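Local coordinates for protein gamma-glutamyltranspeptidase (Streptomyces lincolnensis, PDB 6J3I) that probably cleaves gamma-glutamyl-type amide bonds or transfers the acyl group, as an N-terminal nucleophile (Ntn) hydrolase related to LmbA, at residues V72-G77 with T256-A261; P280-Q285 with Q505-Q510. The protein carries 1 engineered substitution. One frame throughout, in Å; residues are numbered along the deposited sequence.

The two contacts lie in the layered core expected of an Ntn hydrolase: contact 1 pairs two antiparallel strands, and contact 2 packs two helices. Their centres are about 18 Å apart, yet they touch, with Ala-261 O 3.6 Å from Leu-283 CD2 and Ala-261 CB 4.2 Å from Pro-280 CG. Lys-272 joins them further: its backbone pairs with that of Ala-261, while its ammonium group forms a salt bridge with Asp-507 of contact 2. By analogy with relatives, contact 2 is the nearer to catalysis, because segment 505-510 directly follows a Pro-Gly-Gly-Asp loop whose glycines probably form the oxyanion hole.

Contact 1: V72-G77 with T256-A261; sequences VRVLCG and TYEAPA
Strands 73-77 and 256-258 are antiparallel neighbours in the beta core of the Ntn-type fold, pairing Val-74 with Glu-258 and Cys-76 with Thr-256 through backbone hydrogen bonds. Val-74 N reaches Glu-258 O at 2.8 Å and Cys-76 N reaches Thr-256 O at 2.7 Å, whereas the return bond from Thr-256 N to Cys-76 O is weak. Between them, Leu-75 and Tyr-257 form the non-hydrogen-bonded pair. With CG anti to the backbone N (chi1 178°), Leu-75 lays CD1 over the Tyr-257 ring, 4.2 Å from its centroid, in a CH-pi contact; helix 111-122 packs on both, and its Asp-121 bonds the phenol OH. On the other face Val-74 CG2 lies alongside Pro-260, 4.0 Å from its CB, the two side chains pointing opposite ways. Glu-258 sends its carboxylate to Arg-478 and Trp-276. Arg-73 bends at chi2 (80°), bringing its guanidinium over the Glu-258 backbone; arginine suits this exposed position, its aliphatic stem running past Glu-258 O. The ladder stops short of Pro-260, which has no N-H to give and sets CD 3.3 Å from Val-72 O instead. The chemistry therefore divides the work: backbone hydrogen bonds fix the register, an aliphatic-aromatic pair packs under helix 111-122, and a carboxylate ties the opposite face to neighbouring loops.

Contact 2: P280-Q285 with Q505-Q510; sequences PVLLQQ and QQDQWQ
Leu-282 projects from helix 280-288 onto helix 506-519, where Asp-507 and Gln-510 receive it. Its CB lies 3.9 Å from Asp-507 CG, and its CG passes at 4.1 Å from OD1 of the same carboxylate. With CG anti to the backbone N (chi1 -161°), the branch points at the other helix, and CD1 comes within 3.3 Å of Asp-507 OD1 and 3.8 Å of Gln-510 CB. A branched aliphatic residue fits here because it packs between the helices and also against Val-270 and Lys-272 of the adjoining strand. The buried carboxylate it shields is satisfied from outside the pair: Asp-507 OD1 forms a salt bridge with Lys-272 and OD2 bonds Thr-484, so aspartate suits the spot, and the lysine is likely to keep it ionised. Val-281 adds CG2 against Asp-507 CB.

The direct polar link comes from Gln-285, whose extended chain ends in an amide with two N-H groups to give. NE2 donates to Val-281 O at 3.0 Å, one turn back in its own helix, and across the interface to Asp-507 O at 3.2 Å. It meets Val-281 O from above the carbonyl plane, 62° out of it, on the face away from Gln-285 N. A leucine in its place would probably leave Asp-507 O without this donor and remove the side-chain bridge between the helices.

The segment axes cross at -44° with a closest approach of 9.0 Å. Two helices packed side by side and resting on a beta layer are in keeping with the alpha-beta-beta-alpha sandwich of Ntn hydrolases.

Contact 1: V72-G77 with T256-A261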
ATOM      1  N   VAL A  72      15.336   8.100 -10.501  1.00 36.30           N
ATOM      2  CA  VAL A  72      14.208   7.584  -9.734  1.00 35.17           C
ATOM      3  C   VAL A  72      13.489   6.549 -10.596  1.00 33.94           C
ATOM      4  O   VAL A  72      13.169   6.806 -11.762  1.00 33.32           O
ATOM      5  CB  VAL A  72      13.228   8.697  -9.313  1.00 35.04           C
ATOM      6  CG1 VAL A  72      11.955   8.124  -8.684  1.00 34.80           C
ATOM      7  CG2 VAL A  72      13.907   9.619  -8.322  1.00 35.52           C
ATOM      8  N   ARG A  73      13.229   5.390 -10.003  1.00 33.11           N
ATOM      9  CA  ARG A  73      12.721   4.241 -10.738  1.00 33.23           C
ATOM     10  C   ARG A  73      11.676   3.493  -9.911  1.00 30.06           C
ATOM     11  O   ARG A  73      11.759   3.445  -8.683  1.00 28.90           O
ATOM     12  CB  ARG A  73      13.892   3.330 -11.110  1.00 35.88           C
ATOM     13  CG  ARG A  73      13.644   2.436 -12.309  1.00 38.15           C
ATOM     14  CD  ARG A  73      13.822   3.128 -13.658  1.00 39.63           C
ATOM     15  NE  ARG A  73      13.841   2.106 -14.716  1.00 41.43           N
ATOM     16  CZ  ARG A  73      13.314   2.205 -15.941  1.00 41.53           C
ATOM     17  NH1 ARG A  73      12.689   3.307 -16.367  1.00 42.15           N
ATOM     18  NH2 ARG A  73      13.415   1.162 -16.759  1.00 41.83           N
ATOM     19  N   VAL A  74      10.676   2.947 -10.602  1.00 27.54           N
ATOM     20  CA  VAL A  74       9.620   2.142  -9.983  1.00 25.50           C
ATOM     21  C   VAL A  74       9.967   0.672 -10.194  1.00 24.42           C
ATOM     22  O   VAL A  74      10.383   0.282 -11.280  1.00 25.29           O
ATOM     23  CB  VAL A  74       8.227   2.463 -10.590  1.00 24.84           C
ATOM     24  CG1 VAL A  74       7.157   1.464 -10.154  1.00 24.57           C
ATOM     25  CG2 VAL A  74       7.798   3.873 -10.208  1.00 24.51           C
ATOM     26  N   LEU A  75       9.803  -0.133  -9.151  1.00 23.43           N
ATOM     27  CA  LEU A  75       9.846  -1.586  -9.277  1.00 22.86           C
ATOM     28  C   LEU A  75       8.461  -2.126  -8.955  1.00 22.17           C
ATOM     29  O   LEU A  75       7.998  -2.055  -7.807  1.00 21.40           O
ATOM     30  CB  LEU A  75      10.910  -2.209  -8.371  1.00 23.02           C
ATOM     31  CG  LEU A  75      11.052  -3.743  -8.341  1.00 23.21           C
ATOM     32  CD1 LEU A  75      10.946  -4.426  -9.697  1.00 22.98           C
ATOM     33  CD2 LEU A  75      12.381  -4.107  -7.693  1.00 23.81           C
ATOM     34  N   CYS A  76       7.822  -2.671  -9.990  1.00 21.42           N
ATOM     35  CA  CYS A  76       6.436  -3.090  -9.934  1.00 20.72           C
ATOM     36  C   CYS A  76       6.328  -4.516  -9.453  1.00 20.46           C
ATOM     37  O   CYS A  76       6.540  -5.454 -10.226  1.00 21.30           O
ATOM     38  CB  CYS A  76       5.786  -2.991 -11.304  1.00 20.55           C
ATOM     39  SG  CYS A  76       4.127  -3.700 -11.299  1.00 20.67           S
ATOM     40  N   GLY A  77       5.979  -4.672  -8.180  1.00 19.60           N
ATOM     41  CA  GLY A  77       5.653  -5.982  -7.621  1.00 19.28           C
ATOM     42  C   GLY A  77       4.161  -6.211  -7.456  1.00 18.91           C
ATOM     43  O   GLY A  77       3.743  -6.939  -6.545  1.00 18.38           O
ATOM     44  N   THR A 256       8.706  -6.112 -12.749  1.00 19.74           N
ATOM     45  CA  THR A 256       9.301  -5.268 -13.789  1.00 20.54           C
ATOM     46  C   THR A 256       9.658  -3.864 -13.288  1.00 21.36           C
ATOM     47  O   THR A 256       9.067  -3.361 -12.331  1.00 21.68           O
ATOM     48  CB  THR A 256       8.330  -5.083 -14.971  1.00 20.35           C
ATOM     49  OG1 THR A 256       7.017  -4.792 -14.468  1.00 20.49           O
ATOM     50  CG2 THR A 256       8.284  -6.336 -15.832  1.00 20.02           C
ATOM     51  N   TYR A 257      10.622  -3.243 -13.964  1.00 22.08           N
ATOM     52  CA  TYR A 257      10.991  -1.845 -13.738  1.00 22.46           C
ATOM     53  C   TYR A 257      10.223  -0.916 -14.657  1.00 22.79           C
ATOM     54  O   TYR A 257       9.857  -1.291 -15.768  1.00 22.81           O
ATOM     55  CB  TYR A 257      12.481  -1.644 -13.996  1.00 22.61           C
ATOM     56  CG  TYR A 257      13.355  -2.259 -12.934  1.00 22.78           C
ATOM     57  CD1 TYR A 257      13.463  -1.684 -11.668  1.00 22.45           C
ATOM     58  CD2 TYR A 257      14.072  -3.424 -13.186  1.00 22.85           C
ATOM     59  CE1 TYR A 257      14.267  -2.251 -10.685  1.00 22.29           C
ATOM     60  CE2 TYR A 257      14.873  -3.998 -12.210  1.00 22.83           C
ATOM     61  CZ  TYR A 257      14.973  -3.408 -10.961  1.00 22.45           C
ATOM     62  OH  TYR A 257      15.781  -3.975 -10.000  1.00 21.94           O
ATOM     63  N   GLU A 258       9.985   0.301 -14.197  1.00 23.24           N
ATOM     64  CA  GLU A 258       9.450   1.332 -15.077  1.00 24.26           C
ATOM     65  C   GLU A 258       9.724   2.723 -14.527  1.00 24.19           C
ATOM     66  O   GLU A 258      10.099   2.886 -13.366  1.00 24.79           O
ATOM     67  CB  GLU A 258       7.950   1.119 -15.367  1.00 24.97           C
ATOM     68  CG  GLU A 258       7.170   0.381 -14.292  1.00 25.87           C
ATOM     69  CD  GLU A 258       5.683   0.339 -14.571  1.00 25.98           C
ATOM     70  OE1 GLU A 258       5.006   1.365 -14.369  1.00 27.24           O
ATOM     71  OE2 GLU A 258       5.188  -0.722 -14.983  1.00 26.30           O
ATOM     72  N   ALA A 259       9.557   3.714 -15.395  1.00 23.78           N
ATOM     73  CA  ALA A 259       9.685   5.113 -15.031  1.00 23.54           C
ATOM     74  C   ALA A 259       8.536   5.477 -14.110  1.00 23.71           C
ATOM     75  O   ALA A 259       7.447   4.912 -14.226  1.00 24.23           O
ATOM     76  CB  ALA A 259       9.643   5.995 -16.270  1.00 23.41           C
ATOM     77  N   PRO A 260       8.764   6.419 -13.188  1.00 23.37           N
ATOM     78  CA  PRO A 260       7.654   6.884 -12.376  1.00 23.03           C
ATOM     79  C   PRO A 260       6.736   7.793 -13.164  1.00 22.88           C
ATOM     80  O   PRO A 260       7.098   8.267 -14.234  1.00 23.35           O
ATOM     81  CB  PRO A 260       8.341   7.679 -11.267  1.00 23.28           C
ATOM     82  CG  PRO A 260       9.616   8.136 -11.875  1.00 23.57           C
ATOM     83  CD  PRO A 260      10.043   7.007 -12.757  1.00 23.50           C
ATOM     84  N   ALA A 261       5.541   8.011 -12.633  1.00 22.64           N
ATOM     85  CA  ALA A 261       4.750   9.170 -12.986  1.00 21.88           C
ATOM     86  C   ALA A 261       5.244  10.259 -12.055  1.00 21.89           C
ATOM     87  O   ALA A 261       5.409  10.019 -10.861  1.00 20.85           O
ATOM     88  CB  ALA A 261       3.275   8.908 -12.767  1.00 21.66           C
TER

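Contact 2: P280-Q285 with Q505-Q510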
ATOM      1  N   PRO A 280      -0.922   8.238  -9.332  1.00 21.19           N
ATOM      2  CA  PRO A 280      -1.193   9.488  -9.995  1.00 21.60           C
ATOM      3  C   PRO A 280      -2.325  10.360  -9.436  1.00 22.27           C
ATOM      4  O   PRO A 280      -2.367  11.528  -9.814  1.00 23.56           O
ATOM      5  CB  PRO A 280      -1.487   9.051 -11.423  1.00 21.81           C
ATOM      6  CG  PRO A 280      -0.589   7.883 -11.609  1.00 21.59           C
ATOM      7  CD  PRO A 280      -0.700   7.155 -10.303  1.00 21.27           C
ATOM      8  N   VAL A 281      -3.221   9.853  -8.573  1.00 22.65           N
ATOM      9  CA  VAL A 281      -4.224  10.767  -7.927  1.00 23.15           C
ATOM     10  C   VAL A 281      -3.583  11.842  -7.070  1.00 22.90           C
ATOM     11  O   VAL A 281      -4.106  12.944  -6.984  1.00 23.34           O
ATOM     12  CB  VAL A 281      -5.338  10.158  -7.010  1.00 23.89           C
ATOM     13  CG1 VAL A 281      -6.706  10.306  -7.658  1.00 24.23           C
ATOM     14  CG2 VAL A 281      -5.085   8.745  -6.559  1.00 24.27           C
ATOM     15  N   LEU A 282      -2.489  11.513  -6.400  1.00 22.53           N
ATOM     16  CA  LEU A 282      -1.752  12.519  -5.649  1.00 22.53           C
ATOM     17  C   LEU A 282      -1.345  13.648  -6.598  1.00 22.29           C
ATOM     18  O   LEU A 282      -1.632  14.825  -6.348  1.00 21.60           O
ATOM     19  CB  LEU A 282      -0.523  11.910  -4.985  1.00 22.66           C
ATOM     20  CG  LEU A 282       0.050  12.749  -3.839  1.00 23.40           C
ATOM     21  CD1 LEU A 282       0.752  11.860  -2.813  1.00 23.78           C
ATOM     22  CD2 LEU A 282       0.997  13.834  -4.341  1.00 23.32           C
ATOM     23  N   LEU A 283      -0.698  13.251  -7.691  1.00 21.94           N
ATOM     24  CA  LEU A 283      -0.267  14.146  -8.762  1.00 21.72           C
ATOM     25  C   LEU A 283      -1.411  15.020  -9.285  1.00 21.70           C
ATOM     26  O   LEU A 283      -1.276  16.244  -9.377  1.00 21.63           O
ATOM     27  CB  LEU A 283       0.383  13.317  -9.894  1.00 21.79           C
ATOM     28  CG  LEU A 283       1.868  12.932  -9.734  1.00 21.84           C
ATOM     29  CD1 LEU A 283       2.324  12.803  -8.288  1.00 22.26           C
ATOM     30  CD2 LEU A 283       2.241  11.673 -10.498  1.00 22.14           C
ATOM     31  N   GLN A 284      -2.545  14.401  -9.590  1.00 21.93           N
ATOM     32  CA  GLN A 284      -3.714  15.152 -10.078  1.00 22.60           C
ATOM     33  C   GLN A 284      -4.232  16.214  -9.102  1.00 23.34           C
ATOM     34  O   GLN A 284      -4.759  17.250  -9.521  1.00 23.16           O
ATOM     35  CB  GLN A 284      -4.851  14.203 -10.461  1.00 22.33           C
ATOM     36  CG  GLN A 284      -4.639  13.511 -11.801  1.00 21.84           C
ATOM     37  CD  GLN A 284      -5.913  12.917 -12.362  1.00 21.81           C
ATOM     38  OE1 GLN A 284      -5.992  11.717 -12.586  1.00 22.44           O
ATOM     39  NE2 GLN A 284      -6.924  13.760 -12.592  1.00 21.22           N
ATOM     40  N   GLN A 285      -4.096  15.952  -7.807  1.00 24.58           N
ATOM     41  CA  GLN A 285      -4.523  16.912  -6.791  1.00 25.19           C
ATOM     42  C   GLN A 285      -3.584  18.112  -6.727  1.00 26.23           C
ATOM     43  O   GLN A 285      -4.022  19.220  -6.449  1.00 26.74           O
ATOM     44  CB  GLN A 285      -4.618  16.247  -5.428  1.00 24.53           C
ATOM     45  CG  GLN A 285      -5.738  15.236  -5.314  1.00 24.49           C
ATOM     46  CD  GLN A 285      -5.606  14.410  -4.051  1.00 24.48           C
ATOM     47  OE1 GLN A 285      -5.993  14.852  -2.964  1.00 24.14           O
ATOM     48  NE2 GLN A 285      -5.043  13.210  -4.182  1.00 22.85           N
ATOM     49  N   GLN A 505      -7.472   5.895   1.396  1.00 19.58           N
ATOM     50  CA  GLN A 505      -6.909   7.047   2.105  1.00 19.75           C
ATOM     51  C   GLN A 505      -5.433   7.328   1.807  1.00 19.34           C
ATOM     52  O   GLN A 505      -4.948   8.412   2.122  1.00 19.12           O
ATOM     53  CB  GLN A 505      -7.093   6.885   3.610  1.00 20.35           C
ATOM     54  CG  GLN A 505      -8.532   7.050   4.076  1.00 20.99           C
ATOM     55  CD  GLN A 505      -9.334   5.763   4.011  1.00 21.58           C
ATOM     56  OE1 GLN A 505      -9.102   4.833   4.784  1.00 21.97           O
ATOM     57  NE2 GLN A 505     -10.301   5.713   3.101  1.00 22.51           N
ATOM     58  N   GLN A 506      -4.731   6.380   1.186  1.00 19.03           N
ATOM     59  CA  GLN A 506      -3.276   6.454   1.050  1.00 19.17           C
ATOM     60  C   GLN A 506      -2.782   7.739   0.406  1.00 19.76           C
ATOM     61  O   GLN A 506      -1.971   8.447   1.006  1.00 19.56           O
ATOM     62  CB  GLN A 506      -2.733   5.248   0.279  1.00 18.79           C
ATOM     63  CG  GLN A 506      -2.618   4.003   1.132  1.00 18.23           C
ATOM     64  CD  GLN A 506      -1.779   2.913   0.506  1.00 18.22           C
ATOM     65  OE1 GLN A 506      -2.128   1.733   0.581  1.00 18.48           O
ATOM     66  NE2 GLN A 506      -0.650   3.290  -0.080  1.00 17.77           N
ATOM     67  N   ASP A 507      -3.283   8.043  -0.793  1.00 19.86           N
ATOM     68  CA  ASP A 507      -2.912   9.287  -1.487  1.00 20.21           C
ATOM     69  C   ASP A 507      -3.772  10.510  -1.122  1.00 20.57           C
ATOM     70  O   ASP A 507      -3.658  11.567  -1.761  1.00 20.70           O
ATOM     71  CB  ASP A 507      -2.859   9.077  -3.010  1.00 20.14           C
ATOM     72  CG  ASP A 507      -1.538   8.473  -3.477  1.00 19.77           C
ATOM     73  OD1 ASP A 507      -0.473   8.800  -2.917  1.00 19.48           O
ATOM     74  OD2 ASP A 507      -1.562   7.667  -4.423  1.00 19.63           O
ATOM     75  N   GLN A 508      -4.614  10.369  -0.101  1.00 20.38           N
ATOM     76  CA  GLN A 508      -5.248  11.515   0.542  1.00 20.60           C
ATOM     77  C   GLN A 508      -4.361  11.991   1.692  1.00 20.70           C
ATOM     78  O   GLN A 508      -3.904  13.145   1.707  1.00 20.78           O
ATOM     79  CB  GLN A 508      -6.651  11.165   1.056  1.00 20.55           C
ATOM     80  CG  GLN A 508      -7.555  10.520   0.016  1.00 20.38           C
ATOM     81  CD  GLN A 508      -8.994  10.424   0.486  1.00 20.33           C
ATOM     82  OE1 GLN A 508      -9.556  11.399   1.004  1.00 19.99           O
ATOM     83  NE2 GLN A 508      -9.602   9.247   0.317  1.00 19.68           N
ATOM     84  N   TRP A 509      -4.107  11.092   2.642  1.00 20.57           N
ATOM     85  CA  TRP A 509      -3.222  11.391   3.769  1.00 20.60           C
ATOM     86  C   TRP A 509      -1.840  11.864   3.316  1.00 20.77           C
ATOM     87  O   TRP A 509      -1.293  12.792   3.900  1.00 20.56           O
ATOM     88  CB  TRP A 509      -3.064  10.180   4.685  1.00 20.40           C
ATOM     89  CG  TRP A 509      -4.294   9.810   5.403  1.00 20.55           C
ATOM     90  CD1 TRP A 509      -5.285  10.650   5.828  1.00 20.53           C
ATOM     91  CD2 TRP A 509      -4.680   8.498   5.817  1.00 20.55           C
ATOM     92  NE1 TRP A 509      -6.273   9.939   6.461  1.00 20.31           N
ATOM     93  CE2 TRP A 509      -5.924   8.615   6.477  1.00 20.33           C
ATOM     94  CE3 TRP A 509      -4.101   7.227   5.688  1.00 20.62           C
ATOM     95  CZ2 TRP A 509      -6.599   7.510   7.009  1.00 20.40           C
ATOM     96  CZ3 TRP A 509      -4.775   6.124   6.230  1.00 20.45           C
ATOM     97  CH2 TRP A 509      -6.009   6.278   6.877  1.00 20.40           C
ATOM     98  N   GLN A 510      -1.288  11.240   2.280  1.00 20.96           N
ATOM     99  CA  GLN A 510       0.034  11.640   1.783  1.00 21.76           C
ATOM    100  C   GLN A 510       0.069  13.018   1.159  1.00 22.07           C
ATOM    101  O   GLN A 510       1.091  13.709   1.259  1.00 21.88           O
ATOM    102  CB  GLN A 510       0.582  10.647   0.778  1.00 21.77           C
ATOM    103  CG  GLN A 510       1.135   9.428   1.441  1.00 21.59           C
ATOM    104  CD  GLN A 510       1.691   8.472   0.442  1.00 22.06           C
ATOM    105  OE1 GLN A 510       1.015   7.531   0.012  1.00 22.62           O
ATOM    106  NE2 GLN A 510       2.931   8.714   0.040  1.00 22.22           N
TER